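Local coordinates for DBF2 kinase activator protein MOB1 (Saccharomyces cerevisiae, PDB 2HJN) that activates the DBF2 protein kinase as its partner subunit, allowing CDC15 to phosphorylate it in late anaphase within the mitotic exit network, at residues E137-M140 with R141-D145. Numbering follows the deposited sequence.
Sequences ECLM and RWCQD
Glu137 OE2 receives Arg141 NH1 at 2.9 Å, a salt bridge between residues one helical turn apart. The nitrogen donates nearly in its own guanidinium plane and comes from above the carboxylate plane; the two planes stand 66° apart. The pairing is one-pronged: OE1 remains 3.5 Å from NH1 and instead accepts a bond from the backbone N of Thr27. Bends at chi2 (-45°) and chi3 swing the arginine across the helix surface, so that Met140 CB lies over one face of the guanidinium, 3.6 Å from NH2. On the following turn, NE donates to Gln144 OE1 at 2.7 Å, so one guanidinium links Glu137 and Gln144 along the same side of the helix. NH2 is also bonded to the hydroxyls of Tyr26 and Tyr87, and these several bonds together fix the rotation of the group. With an alanine in place of Arg141, the Glu137 carboxylate is likely to lose its charged mate, Gln144 OE1 its NE donor, and the hydroxyls of Tyr26 and Tyr87 their bonds to NH2. Beneath the side chains, regular i to i+4 backbone bonds continue, including Arg141 N to Glu137 O at 3.0 Å with an N-H...O angle of 167°. Elsewhere round the helix, Leu139 CD2 packs against Cys143 SG at 4.0 Å, and Leu139 O lies against the rim of the Trp142 indole, in its plane. The Glu137-Arg141 bond is an i to i+4 intrahelical salt bridge, here within helix 132-147 of the Mob1/phocein fold. Met140, modelled as selenomethionine, touches Tyr87, Ile90 and Asn91 of helix 75-97, while Leu139 lies on Leu177 and Trp142 makes a cation-pi contact with Arg176, both partners belonging to helix 165-187.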
loop_
_atom_site.group_PDB
_atom_site.type_symbol
_atom_site.label_atom_id
_atom_site.label_comp_id
_atom_site.label_asym_id
_atom_site.label_seq_id
_atom_site.Cartn_x
_atom_site.Cartn_y
_atom_site.Cartn_z
ATOM N N GLU A 137 3.519 -4.890 -15.384
ATOM C CA GLU A 137 4.913 -4.512 -15.420
ATOM C C GLU A 137 5.290 -3.706 -16.653
ATOM O O GLU A 137 5.861 -2.622 -16.527
ATOM C CB GLU A 137 5.810 -5.769 -15.256
ATOM C CG GLU A 137 7.315 -5.507 -15.284
ATOM C CD GLU A 137 7.861 -4.875 -14.014
ATOM O OE1 GLU A 137 7.350 -5.214 -12.948
ATOM O OE2 GLU A 137 8.831 -4.067 -14.066
ATOM N N CYS A 138 5.025 -4.254 -17.851
ATOM C CA CYS A 138 5.331 -3.598 -19.131
ATOM C C CYS A 138 4.640 -2.233 -19.242
ATOM O O CYS A 138 5.251 -1.245 -19.690
ATOM C CB CYS A 138 4.838 -4.498 -20.283
ATOM S SG CYS A 138 5.872 -6.004 -20.582
ATOM N N LEU A 139 3.343 -2.194 -18.908
ATOM C CA LEU A 139 2.560 -0.977 -19.003
ATOM C C LEU A 139 3.096 0.096 -18.089
ATOM O O LEU A 139 3.250 1.235 -18.535
ATOM C CB LEU A 139 1.065 -1.178 -18.686
ATOM C CG LEU A 139 0.045 -0.031 -18.634
ATOM C CD1 LEU A 139 -1.384 -0.588 -18.739
ATOM C CD2 LEU A 139 0.030 0.710 -17.345
HETATM N N MSE A 140 3.309 -0.234 -16.816
HETATM C CA MSE A 140 3.776 0.769 -15.821
HETATM C C MSE A 140 5.172 1.267 -16.160
HETATM O O MSE A 140 5.422 2.459 -16.065
HETATM C CB MSE A 140 3.777 0.190 -14.414
HETATM C CG MSE A 140 2.381 -0.209 -13.929
HETATM SE SE MSE A 140 1.071 1.300 -13.754
HETATM C CE MSE A 140 1.518 1.643 -11.889
ATOM N N ARG A 141 6.091 0.373 -16.540
ATOM C CA ARG A 141 7.443 0.792 -16.997
ATOM C C ARG A 141 7.352 1.668 -18.264
ATOM O O ARG A 141 8.133 2.576 -18.427
ATOM C CB ARG A 141 8.384 -0.410 -17.287
ATOM C CG ARG A 141 8.926 -1.230 -16.050
ATOM C CD ARG A 141 9.453 -0.421 -14.825
ATOM N NE ARG A 141 8.407 0.203 -13.983
ATOM C CZ ARG A 141 7.621 -0.410 -13.113
ATOM N NH1 ARG A 141 7.658 -1.722 -12.922
ATOM N NH2 ARG A 141 6.747 0.306 -12.429
ATOM N N TRP A 142 6.410 1.367 -19.152
ATOM C CA TRP A 142 6.159 2.241 -20.337
ATOM C C TRP A 142 5.680 3.662 -19.908
ATOM O O TRP A 142 6.117 4.696 -20.480
ATOM C CB TRP A 142 5.180 1.585 -21.340
ATOM C CG TRP A 142 4.832 2.498 -22.501
ATOM C CD1 TRP A 142 5.509 2.652 -23.680
ATOM C CD2 TRP A 142 3.729 3.384 -22.545
ATOM N NE1 TRP A 142 4.861 3.578 -24.486
ATOM C CE2 TRP A 142 3.771 4.057 -23.799
ATOM C CE3 TRP A 142 2.667 3.647 -21.665
ATOM C CZ2 TRP A 142 2.827 5.016 -24.160
ATOM C CZ3 TRP A 142 1.734 4.646 -22.025
ATOM C CH2 TRP A 142 1.804 5.284 -23.272
ATOM N N CYS A 143 4.793 3.724 -18.906
ATOM C CA CYS A 143 4.351 5.038 -18.406
ATOM C C CYS A 143 5.522 5.875 -17.868
ATOM O O CYS A 143 5.601 7.076 -18.152
ATOM C CB CYS A 143 3.247 4.900 -17.336
ATOM S SG CYS A 143 1.687 4.296 -17.974
ATOM N N GLN A 144 6.379 5.255 -17.053
ATOM C CA GLN A 144 7.575 5.916 -16.521
ATOM C C GLN A 144 8.510 6.410 -17.624
ATOM O O GLN A 144 9.060 7.501 -17.514
ATOM C CB GLN A 144 8.350 5.014 -15.528
ATOM C CG GLN A 144 7.561 4.696 -14.264
ATOM C CD GLN A 144 8.398 4.021 -13.232
ATOM O OE1 GLN A 144 8.751 2.843 -13.393
ATOM N NE2 GLN A 144 8.769 4.770 -12.164
ATOM N N ASP A 145 8.705 5.605 -18.670
ATOM C CA ASP A 145 9.456 6.053 -19.827
ATOM C C ASP A 145 8.835 7.280 -20.495
ATOM O O ASP A 145 9.574 8.142 -20.966
ATOM C CB ASP A 145 9.706 4.925 -20.853
ATOM C CG ASP A 145 10.612 3.807 -20.310
ATOM O OD1 ASP A 145 11.414 4.032 -19.359
ATOM O OD2 ASP A 145 10.517 2.687 -20.852
#